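Local coordinates for protein ectonucleotide pyrophosphatase/phosphodiesterase family member 5 (Mus musculus, PDB 5VEO) that probably hydrolyses nucleotide phosphodiester or pyrophosphate bonds as a zinc-dependent ectoenzyme whose range of nucleotide substrates is restricted, at residues 20-25 against 175-180; 226-231 against 331-336; 258-263 against 299-304. The protein carries 1 engineered substitution. All coordinates share one frame; numbering follows the deposited sequence. Where two conformers were deposited one is given.

Interaction 1: 20-25 against 175-180. With ZN (zinc ion), chain E; ZN (zinc ion), chain D; ZN (zinc ion), chain F; AMP (adenosine monophosphate), chain Q.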
loop_
_atom_site.group_PDB
_atom_site.type_symbol
_atom_site.label_atom_id
_atom_site.label_comp_id
_atom_site.label_asym_id
_atom_site.label_seq_id
_atom_site.Cartn_x
_atom_site.Cartn_y
_atom_site.Cartn_z
ATOM N N SER A 20 9.237 1.340 0.513
ATOM C CA SER A 20 8.196 0.489 -0.068
ATOM C C SER A 20 8.597 0.131 -1.493
ATOM O O SER A 20 8.723 1.015 -2.352
ATOM C CB SER A 20 6.824 1.156 -0.076
ATOM O OG SER A 20 5.903 0.323 -0.737
ATOM N N PHE A 21 8.848 -1.159 -1.718
ATOM C CA PHE A 21 8.935 -1.716 -3.060
ATOM C C PHE A 21 7.541 -2.192 -3.393
ATOM O O PHE A 21 7.080 -3.198 -2.847
ATOM C CB PHE A 21 9.939 -2.858 -3.154
ATOM C CG PHE A 21 11.357 -2.428 -2.994
ATOM C CD1 PHE A 21 11.979 -1.706 -3.996
ATOM C CD2 PHE A 21 12.086 -2.777 -1.869
ATOM C CE1 PHE A 21 13.269 -1.315 -3.873
ATOM C CE2 PHE A 21 13.412 -2.380 -1.748
ATOM C CZ PHE A 21 13.996 -1.657 -2.748
ATOM N N ASP A 22 6.861 -1.457 -4.256
ATOM C CA ASP A 22 5.446 -1.704 -4.470
ATOM C C ASP A 22 5.213 -3.147 -4.944
ATOM O O ASP A 22 5.890 -3.629 -5.857
ATOM C CB ASP A 22 4.909 -0.703 -5.494
ATOM C CG ASP A 22 3.392 -0.610 -5.473
ATOM O OD1 ASP A 22 2.757 -1.691 -5.583
ATOM O OD2 ASP A 22 2.846 0.511 -5.304
ATOM N N GLY A 23 4.243 -3.826 -4.340
ATOM C CA GLY A 23 3.818 -5.141 -4.821
ATOM C C GLY A 23 4.792 -6.265 -4.547
ATOM O O GLY A 23 4.840 -7.247 -5.303
ATOM N N PHE A 24 5.565 -6.157 -3.474
ATOM C CA PHE A 24 6.577 -7.160 -3.151
ATOM C C PHE A 24 5.921 -8.174 -2.220
ATOM O O PHE A 24 5.872 -8.013 -0.995
ATOM C CB PHE A 24 7.821 -6.523 -2.542
ATOM C CG PHE A 24 9.048 -7.394 -2.625
ATOM C CD1 PHE A 24 9.136 -8.589 -1.909
ATOM C CD2 PHE A 24 10.107 -7.042 -3.450
ATOM C CE1 PHE A 24 10.274 -9.389 -2.003
ATOM C CE2 PHE A 24 11.252 -7.837 -3.531
ATOM C CZ PHE A 24 11.330 -9.013 -2.802
ATOM N N ARG A 25 5.367 -9.216 -2.830
ATOM C CA ARG A 25 4.736 -10.300 -2.093
ATOM C C ARG A 25 5.758 -10.956 -1.162
ATOM O O ARG A 25 6.926 -11.129 -1.518
ATOM C CB ARG A 25 4.176 -11.320 -3.095
ATOM C CG ARG A 25 3.210 -12.313 -2.527
ATOM C CD ARG A 25 2.544 -13.096 -3.638
ATOM N NE ARG A 25 3.304 -14.260 -3.981
ATOM C CZ ARG A 25 2.973 -15.113 -4.946
ATOM N NH1 ARG A 25 1.888 -14.911 -5.702
ATOM N NH2 ARG A 25 3.734 -16.192 -5.140
ATOM N N GLU A 175 8.428 -1.127 -8.714
ATOM C CA GLU A 175 8.625 -2.565 -8.898
ATOM C C GLU A 175 8.753 -3.260 -7.546
ATOM O O GLU A 175 9.304 -2.677 -6.588
ATOM C CB GLU A 175 9.865 -2.837 -9.747
ATOM C CG GLU A 175 9.730 -2.434 -11.199
ATOM C CD GLU A 175 8.860 -3.375 -12.044
ATOM O OE1 GLU A 175 7.998 -4.099 -11.502
ATOM O OE2 GLU A 175 9.044 -3.357 -13.281
ATOM N N PRO A 176 8.305 -4.533 -7.475
ATOM C CA PRO A 176 7.919 -5.423 -8.574
ATOM C C PRO A 176 6.424 -5.421 -8.978
ATOM O O PRO A 176 5.998 -6.273 -9.752
ATOM C CB PRO A 176 8.324 -6.792 -8.029
ATOM C CG PRO A 176 8.056 -6.681 -6.579
ATOM C CD PRO A 176 8.462 -5.278 -6.214
ATOM N N ASP A 177 5.664 -4.432 -8.501
ATOM C CA ASP A 177 4.248 -4.320 -8.863
ATOM C C ASP A 177 4.045 -4.231 -10.375
ATOM O O ASP A 177 3.205 -4.940 -10.949
ATOM C CB ASP A 177 3.637 -3.102 -8.172
ATOM C CG ASP A 177 2.166 -2.937 -8.471
ATOM O OD1 ASP A 177 1.348 -3.658 -7.860
ATOM O OD2 ASP A 177 1.808 -2.059 -9.300
ATOM N N ASP A 178 4.779 -3.330 -11.035
ATOM C CA ASP A 178 4.544 -3.067 -12.455
ATOM C C ASP A 178 4.710 -4.335 -13.284
ATOM O O ASP A 178 3.839 -4.696 -14.084
ATOM C CB ASP A 178 5.514 -1.996 -12.956
ATOM C CG ASP A 178 5.006 -0.590 -12.747
ATOM O OD1 ASP A 178 3.829 -0.423 -12.372
ATOM O OD2 ASP A 178 5.790 0.348 -12.975
ATOM N N THR A 179 5.848 -5.004 -13.134
ATOM C CA THR A 179 6.081 -6.228 -13.891
ATOM C C THR A 179 5.156 -7.353 -13.430
ATOM O O THR A 179 4.707 -8.167 -14.247
ATOM C CB THR A 179 7.557 -6.614 -13.780
ATOM O OG1 THR A 179 8.352 -5.625 -14.451
ATOM C CG2 THR A 179 7.817 -7.972 -14.407
ATOM N N GLY A 180 4.882 -7.438 -12.127
ATOM C CA GLY A 180 3.933 -8.432 -11.640
ATOM C C GLY A 180 2.587 -8.353 -12.340
ATOM O O GLY A 180 1.992 -9.377 -12.691
HETATM ZN ZN ZN E . 0.943 -1.487 -4.928
HETATM ZN ZN ZN D . -0.471 -2.838 -8.583
HETATM ZN ZN ZN F . 3.750 2.172 -12.485
HETATM P P AMP Q . -1.158 -0.245 -7.180
HETATM O O1P AMP Q . -2.450 -0.154 -6.424
HETATM O O2P AMP Q . -1.308 -1.076 -8.460
HETATM O O3P AMP Q . -0.000 -0.763 -6.331
HETATM O "O5'" AMP Q . -0.734 1.228 -7.640
HETATM C "C5'" AMP Q . 0.652 1.504 -7.894
HETATM C "C4'" AMP Q . 0.879 2.477 -9.017
HETATM O "O4'" AMP Q . 0.569 3.783 -8.550
HETATM C "C3'" AMP Q . 2.338 2.546 -9.471
HETATM O "O3'" AMP Q . 2.494 1.927 -10.729
HETATM C "C2'" AMP Q . 2.649 4.042 -9.577
HETATM O "O2'" AMP Q . 3.197 4.450 -10.801
HETATM C "C1'" AMP Q . 1.306 4.697 -9.322
HETATM N N9 AMP Q . 1.409 5.939 -8.589
HETATM C C8 AMP Q . 1.853 6.118 -7.333
HETATM N N7 AMP Q . 1.770 7.431 -7.002
HETATM C C5 AMP Q . 1.253 8.067 -8.087
HETATM C C6 AMP Q . 0.887 9.454 -8.438
HETATM N N6 AMP Q . 1.066 10.442 -7.542
HETATM N N1 AMP Q . 0.379 9.697 -9.659
HETATM C C2 AMP Q . 0.185 8.730 -10.574
HETATM N N3 AMP Q . 0.482 7.442 -10.335
HETATM C C4 AMP Q . 1.023 7.084 -9.127
HETATM O O HOH W 1 4.439 -8.063 -7.935
HETATM O O HOH W 2 1.885 2.737 -13.816
HETATM O O HOH W 3 3.516 3.388 -14.631
HETATM O O HOH W 4 5.165 1.943 -14.380
#

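Interaction 2: 226-231 against 331-336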
loop_
_atom_site.group_PDB
_atom_site.type_symbol
_atom_site.label_atom_id
_atom_site.label_comp_id
_atom_site.label_asym_id
_atom_site.label_seq_id
_atom_site.Cartn_x
_atom_site.Cartn_y
_atom_site.Cartn_z
ATOM N N GLY A 226 0.811 -7.926 -2.026
ATOM C CA GLY A 226 1.393 -8.914 -2.903
ATOM C C GLY A 226 0.770 -8.901 -4.285
ATOM O O GLY A 226 0.493 -7.840 -4.867
ATOM N N MET A 227 0.563 -10.094 -4.835
ATOM C CA MET A 227 0.109 -10.216 -6.214
ATOM C C MET A 227 -0.374 -11.644 -6.436
ATOM O O MET A 227 0.188 -12.580 -5.867
ATOM C CB MET A 227 1.253 -9.884 -7.191
ATOM C CG MET A 227 0.874 -9.721 -8.662
ATOM S SD MET A 227 -0.010 -8.176 -9.043
ATOM C CE MET A 227 1.255 -6.964 -8.737
ATOM N N THR A 228 -1.412 -11.807 -7.241
ATOM C CA THR A 228 -1.904 -13.140 -7.570
ATOM C C THR A 228 -2.105 -13.257 -9.078
ATOM O O THR A 228 -2.291 -12.264 -9.791
ATOM C CB THR A 228 -3.190 -13.519 -6.787
ATOM O OG1 THR A 228 -3.378 -14.948 -6.799
ATOM C CG2 THR A 228 -4.405 -12.964 -7.392
ATOM N N GLN A 229 -2.026 -14.496 -9.547
ATOM C CA GLN A 229 -2.122 -14.800 -10.968
ATOM C C GLN A 229 -3.567 -14.761 -11.439
ATOM O O GLN A 229 -4.450 -15.421 -10.865
ATOM C CB GLN A 229 -1.517 -16.174 -11.256
ATOM C CG GLN A 229 -1.329 -16.473 -12.726
ATOM C CD GLN A 229 -0.082 -15.821 -13.323
ATOM O OE1 GLN A 229 0.823 -15.407 -12.611
ATOM N NE2 GLN A 229 -0.032 -15.743 -14.638
ATOM N N CYS A 230 -3.780 -14.058 -12.537
ATOM C CA CYS A 230 -5.065 -13.976 -13.209
ATOM C C CYS A 230 -5.014 -14.715 -14.543
ATOM O O CYS A 230 -3.952 -15.122 -15.016
ATOM C CB CYS A 230 -5.464 -12.521 -13.409
ATOM S SG CYS A 230 -5.752 -11.695 -11.800
ATOM N N SER A 231 -6.189 -14.876 -15.144
ATOM C CA SER A 231 -6.338 -15.688 -16.346
ATOM C C SER A 231 -7.556 -15.238 -17.136
ATOM O O SER A 231 -8.603 -14.960 -16.551
ATOM C CB SER A 231 -6.521 -17.161 -16.006
ATOM O OG SER A 231 -6.780 -17.918 -17.192
ATOM N N LEU A 331 -5.889 -13.190 2.466
ATOM C CA LEU A 331 -5.204 -14.085 1.548
ATOM C C LEU A 331 -3.699 -13.895 1.632
ATOM O O LEU A 331 -3.191 -12.771 1.500
ATOM C CB LEU A 331 -5.676 -13.825 0.126
ATOM C CG LEU A 331 -7.134 -14.149 -0.157
ATOM C CD1 LEU A 331 -7.556 -13.486 -1.446
ATOM C CD2 LEU A 331 -7.345 -15.652 -0.258
ATOM N N ALA A 332 -2.979 -15.014 1.748
ATOM C CA ALA A 332 -1.526 -14.949 1.869
ATOM C C ALA A 332 -0.883 -14.241 0.680
ATOM O O ALA A 332 0.098 -13.493 0.855
ATOM C CB ALA A 332 -0.953 -16.358 2.017
ATOM N N GLU A 333 -1.418 -14.454 -0.533
ATOM C CA GLU A 333 -0.795 -13.859 -1.710
ATOM C C GLU A 333 -0.899 -12.336 -1.707
ATOM O O GLU A 333 -0.141 -11.682 -2.430
ATOM C CB GLU A 333 -1.386 -14.436 -2.995
ATOM C CG GLU A 333 -0.934 -15.890 -3.196
ATOM C CD GLU A 333 -1.387 -16.575 -4.446
ATOM O OE1 GLU A 333 -1.782 -15.916 -5.401
ATOM O OE2 GLU A 333 -1.338 -17.834 -4.457
ATOM N N MET A 334 -1.816 -11.765 -0.920
ATOM C CA MET A 334 -1.925 -10.310 -0.816
ATOM C C MET A 334 -0.964 -9.712 0.202
ATOM O O MET A 334 -0.861 -8.476 0.274
ATOM C CB MET A 334 -3.353 -9.922 -0.468
ATOM C CG MET A 334 -4.343 -10.178 -1.576
ATOM S SD MET A 334 -3.954 -9.329 -3.113
ATOM C CE MET A 334 -3.187 -10.612 -4.042
ATOM N N HIS A 335 -0.213 -10.557 0.949
ATOM C CA HIS A 335 0.590 -10.034 2.053
ATOM C C HIS A 335 1.975 -9.577 1.588
ATOM O O HIS A 335 2.633 -10.258 0.795
ATOM C CB HIS A 335 0.731 -11.082 3.147
ATOM C CG HIS A 335 -0.569 -11.398 3.810
ATOM N ND1 HIS A 335 -0.754 -12.489 4.627
ATOM C CD2 HIS A 335 -1.764 -10.766 3.750
ATOM C CE1 HIS A 335 -2.008 -12.517 5.044
ATOM N NE2 HIS A 335 -2.636 -11.469 4.539
ATOM N N PRO A 336 2.433 -8.433 2.093
ATOM C CA PRO A 336 3.737 -7.891 1.717
ATOM C C PRO A 336 4.875 -8.409 2.582
ATOM O O PRO A 336 4.682 -8.809 3.727
ATOM C CB PRO A 336 3.558 -6.397 1.994
ATOM C CG PRO A 336 2.664 -6.388 3.204
ATOM C CD PRO A 336 1.696 -7.536 2.990
HETATM O O HOH W 5 -1.209 -16.628 -7.762
#

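Interaction 3: 258-263 against 299-304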
loop_
_atom_site.group_PDB
_atom_site.type_symbol
_atom_site.label_atom_id
_atom_site.label_comp_id
_atom_site.label_asym_id
_atom_site.label_seq_id
_atom_site.Cartn_x
_atom_site.Cartn_y
_atom_site.Cartn_z
ATOM N N ILE A 258 -19.743 -0.094 -7.039
ATOM C CA ILE A 258 -20.861 0.102 -7.957
ATOM C C ILE A 258 -21.827 1.114 -7.357
ATOM O O ILE A 258 -22.293 0.945 -6.225
ATOM C CB ILE A 258 -21.561 -1.233 -8.256
ATOM C CG1 ILE A 258 -20.624 -2.119 -9.090
ATOM C CG2 ILE A 258 -22.905 -1.011 -8.991
ATOM C CD1 ILE A 258 -21.088 -3.533 -9.258
ATOM N N LEU A 259 -22.116 2.158 -8.119
ATOM C CA LEU A 259 -23.098 3.172 -7.743
ATOM C C LEU A 259 -24.282 3.043 -8.687
ATOM O O LEU A 259 -24.228 3.552 -9.820
ATOM C CB LEU A 259 -22.487 4.568 -7.838
ATOM C CG LEU A 259 -23.432 5.746 -7.550
ATOM C CD1 LEU A 259 -24.026 5.622 -6.178
ATOM C CD2 LEU A 259 -22.659 7.033 -7.692
ATOM N N PRO A 260 -25.349 2.346 -8.296
ATOM C CA PRO A 260 -26.523 2.262 -9.166
ATOM C C PRO A 260 -27.095 3.648 -9.394
ATOM O O PRO A 260 -27.037 4.507 -8.511
ATOM C CB PRO A 260 -27.497 1.380 -8.373
ATOM C CG PRO A 260 -26.643 0.617 -7.430
ATOM C CD PRO A 260 -25.535 1.572 -7.061
ATOM N N LYS A 261 -27.614 3.868 -10.596
ATOM C CA LYS A 261 -28.382 5.076 -10.848
ATOM C C LYS A 261 -29.618 5.089 -9.957
ATOM O O LYS A 261 -30.026 4.070 -9.394
ATOM C CB LYS A 261 -28.794 5.156 -12.313
ATOM C CG LYS A 261 -27.634 5.079 -13.266
ATOM C CD LYS A 261 -27.112 6.420 -13.695
ATOM C CE LYS A 261 -26.115 6.187 -14.819
ATOM N NZ LYS A 261 -25.891 7.348 -15.715
ATOM N N GLU A 262 -30.224 6.257 -9.843
ATOM C CA GLU A 262 -31.406 6.402 -9.002
ATOM C C GLU A 262 -32.495 5.417 -9.411
ATOM O O GLU A 262 -32.824 5.290 -10.594
ATOM C CB GLU A 262 -31.934 7.821 -9.094
ATOM C CG GLU A 262 -33.231 7.992 -8.301
ATOM C CD GLU A 262 -33.637 9.432 -8.112
ATOM O OE1 GLU A 262 -32.999 10.303 -8.749
ATOM O OE2 GLU A 262 -34.591 9.677 -7.327
ATOM N N GLY A 263 -33.042 4.704 -8.429
ATOM C CA GLY A 263 -34.067 3.712 -8.687
ATOM C C GLY A 263 -33.581 2.342 -9.107
ATOM O O GLY A 263 -34.398 1.410 -9.183
ATOM N N VAL A 299 -17.392 4.500 0.535
ATOM C CA VAL A 299 -17.729 3.124 0.198
ATOM C C VAL A 299 -19.073 3.140 -0.521
ATOM O O VAL A 299 -20.076 3.653 0.003
ATOM C CB VAL A 299 -17.757 2.236 1.446
ATOM C CG1 VAL A 299 -18.130 0.805 1.094
ATOM C CG2 VAL A 299 -16.409 2.298 2.146
ATOM N N GLN A 300 -19.082 2.620 -1.745
ATOM C CA GLN A 300 -20.253 2.736 -2.599
ATOM C C GLN A 300 -21.382 1.820 -2.129
ATOM O O GLN A 300 -21.161 0.908 -1.329
ATOM C CB GLN A 300 -19.875 2.424 -4.044
ATOM C CG GLN A 300 -18.896 3.433 -4.649
ATOM C CD GLN A 300 -19.428 4.846 -4.573
ATOM O OE1 GLN A 300 -20.610 5.090 -4.830
ATOM N NE2 GLN A 300 -18.563 5.786 -4.192
ATOM N N PRO A 301 -22.609 2.048 -2.617
ATOM C CA PRO A 301 -23.756 1.282 -2.092
ATOM C C PRO A 301 -23.668 -0.210 -2.329
ATOM O O PRO A 301 -24.259 -0.985 -1.564
ATOM C CB PRO A 301 -24.954 1.884 -2.837
ATOM C CG PRO A 301 -24.537 3.255 -3.188
ATOM C CD PRO A 301 -23.047 3.164 -3.475
ATOM N N ILE A 302 -22.998 -0.631 -3.399
ATOM C CA ILE A 302 -22.785 -2.040 -3.701
ATOM C C ILE A 302 -21.296 -2.221 -3.926
ATOM O O ILE A 302 -20.676 -1.448 -4.664
ATOM C CB ILE A 302 -23.578 -2.498 -4.939
ATOM C CG1 ILE A 302 -25.080 -2.441 -4.651
ATOM C CG2 ILE A 302 -23.184 -3.914 -5.351
ATOM C CD1 ILE A 302 -25.971 -2.755 -5.843
ATOM N N VAL A 303 -20.736 -3.242 -3.302
ATOM C CA VAL A 303 -19.330 -3.589 -3.456
ATOM C C VAL A 303 -19.293 -5.071 -3.779
ATOM O O VAL A 303 -19.784 -5.887 -2.991
ATOM C CB VAL A 303 -18.512 -3.269 -2.195
ATOM C CG1 VAL A 303 -17.072 -3.774 -2.326
ATOM C CG2 VAL A 303 -18.499 -1.785 -1.937
ATOM N N ALA A 304 -18.754 -5.412 -4.954
ATOM C CA ALA A 304 -18.743 -6.776 -5.446
ATOM C C ALA A 304 -17.297 -7.232 -5.519
ATOM O O ALA A 304 -16.490 -6.631 -6.235
ATOM C CB ALA A 304 -19.427 -6.878 -6.808
#

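Interaction 1: 20-25 against 175-180
Asp-22 and Pro-176 press together where the end of strand 16-21 runs against the start of helix 177-183: the Asp-22 carbonyl O lies 3.1 Å from Pro-176 CD and takes a weak hydrogen bond from Asp-177 N (2.8 Å). Pro-176, preceded by a cis peptide bond, lies with its ring next to Phe-24, whose CD2 meets Pro-176 CD at 3.7 Å, the two side chains crossing at about a right angle. Gly-23, third in a type II turn from Phe-21 to Phe-24, has positive phi, and a CB there would collide with Asp-177 CB. This compact junction delivers the aspartates of the two-zinc centre expected for the alkaline phosphatase clan. With CG anti to the backbone N (chi1 -163°), Asp-22 sends OD1 to one zinc at 1.9 Å, while Tyr-172 hydrogen-bonds OD2. Asp-177 grips the second zinc through both carboxylate oxygens, OD1 at 2.1 Å. Each zinc also takes a phosphate oxygen of AMP, and the short approach of Asp-22 OD1 to Asp-177 OD1 (3.3 Å) is presumably tolerated because both oxygens bind metal. The Asp-178 side is looser: Asp-178, a partly exposed residue, has its carboxylate clear of 20-25, and its OD1 reaches a third zinc at a long 2.6 Å. That ion also binds AMP O3', Glu-145 and three waters.

Interaction 2: 226-231 against 331-336
Bends at chi2 (-58°) and chi3 of Met-334 turn its methyl back toward 226-231, although its CB sets out away from that segment; CE ends 3.8 Å from Thr-228 N and equally near Met-227 C. Glu-333 does the reverse: extended beyond CG (chi2 -178°), its side chain crosses that of Thr-228 at about a right angle and brings OE1 to the hydroxyl. The resulting distance from Thr-228 OG1 to Glu-333 OE1, 2.3 Å, is too short to be taken at face value, and Thr-228 was modelled in two conformers, so the strength of this bond is doubtful. Water 5 offers a separate link, accepting from Gln-229 N at 2.9 Å and donating to Glu-333 OE1. The backbone evidence is sounder. Met-227 N donates to Glu-333 O at 3.0 Å, and Gly-226 N makes a weak bond to Met-334 O at 2.9 Å. The same Glu-333 carbonyl receives a CA-H...O contact from Gly-226 CA (3.2 Å). A CB on Gly-226 would run into that oxygen, hence the close approach depends on the missing side chain. The 3-10 turn 332-334 thus backs the segment that directly follows the zinc ligands Asp-224 and His-225, and Met-227 packs on Asp-177 and His-181: a second shell behind the two-zinc site of an alkaline phosphatase-like fold.

Interaction 3: 258-263 against 299-304
Ile-258 N donates to Ile-302 O at 2.9 Å, nearly straight with an N-H...O angle of 165°. The return bond, from Ile-302 N to Ile-258 O, is longer and weak at 3.3 Å, but together they define a hydrogen-bonded antiparallel pair at the centre of a four-stranded antiparallel sheet. Strand 255-260 and strand 302-306 are its two inner members, with 247-249 and 279-283 outermost. The short segments 258-260 and 302-304 run at 141° to each other, antiparallel with a marked twist. Both isoleucines project from the same face, Ile-258 CB lying 4.1 Å from Ile-302 CB, and helix 265-272 covers this face through Leu-272, Phe-265 and Val-268. The same Ile-258 O also has carbon neighbours, Gln-300 CB at 3.6 Å and Pro-301 CD similarly close; further contacts between the segments are apolar packing. Leu-259 has CG anti to its own N (chi1 177°), and chi2 then turns CD1 back to within 3.8 Å of Pro-301 CD. Leu-259 CB and CD1 both lie against Gln-300 OE1 from the same side, CB at 3.6 Å, apolar neighbours rather than bonding partners for that oxygen. Trimming Leu-259 to an alanine would probably open a gap beside Pro-301 CD and CG and strip Gln-300 OE1 of part of its apolar cover, the CB contact remaining. On the Ile-302 side, the pyrrolidine ring of Pro-260 meets the tip of the isoleucine chain, Pro-260 CG sitting 3.8 Å from Ile-302 CD1.

In the fold
Interactions 1 and 2 are buried neighbours at the two-zinc centre, their centres 11 Å apart, and they touch: Arg-25 NH1 lies 2.9 Å from Met-227 O, a probable hydrogen bond, and Asp-177 OD1 packs on Met-227 CE. Interaction 1 works through metal ligands set on a turn after one strand and on the first turn of a helix, interaction 2 through backbone bonds and a glutamate in the layer behind. Interaction 3 is remote, its centre 31 Å from that of interaction 1, and only partly buried. It joins strands of a separate antiparallel sheet, so regular pairing and aliphatic packing replace zinc and carboxylates. In sequence, both its segments fall between 226-231 and 331-336.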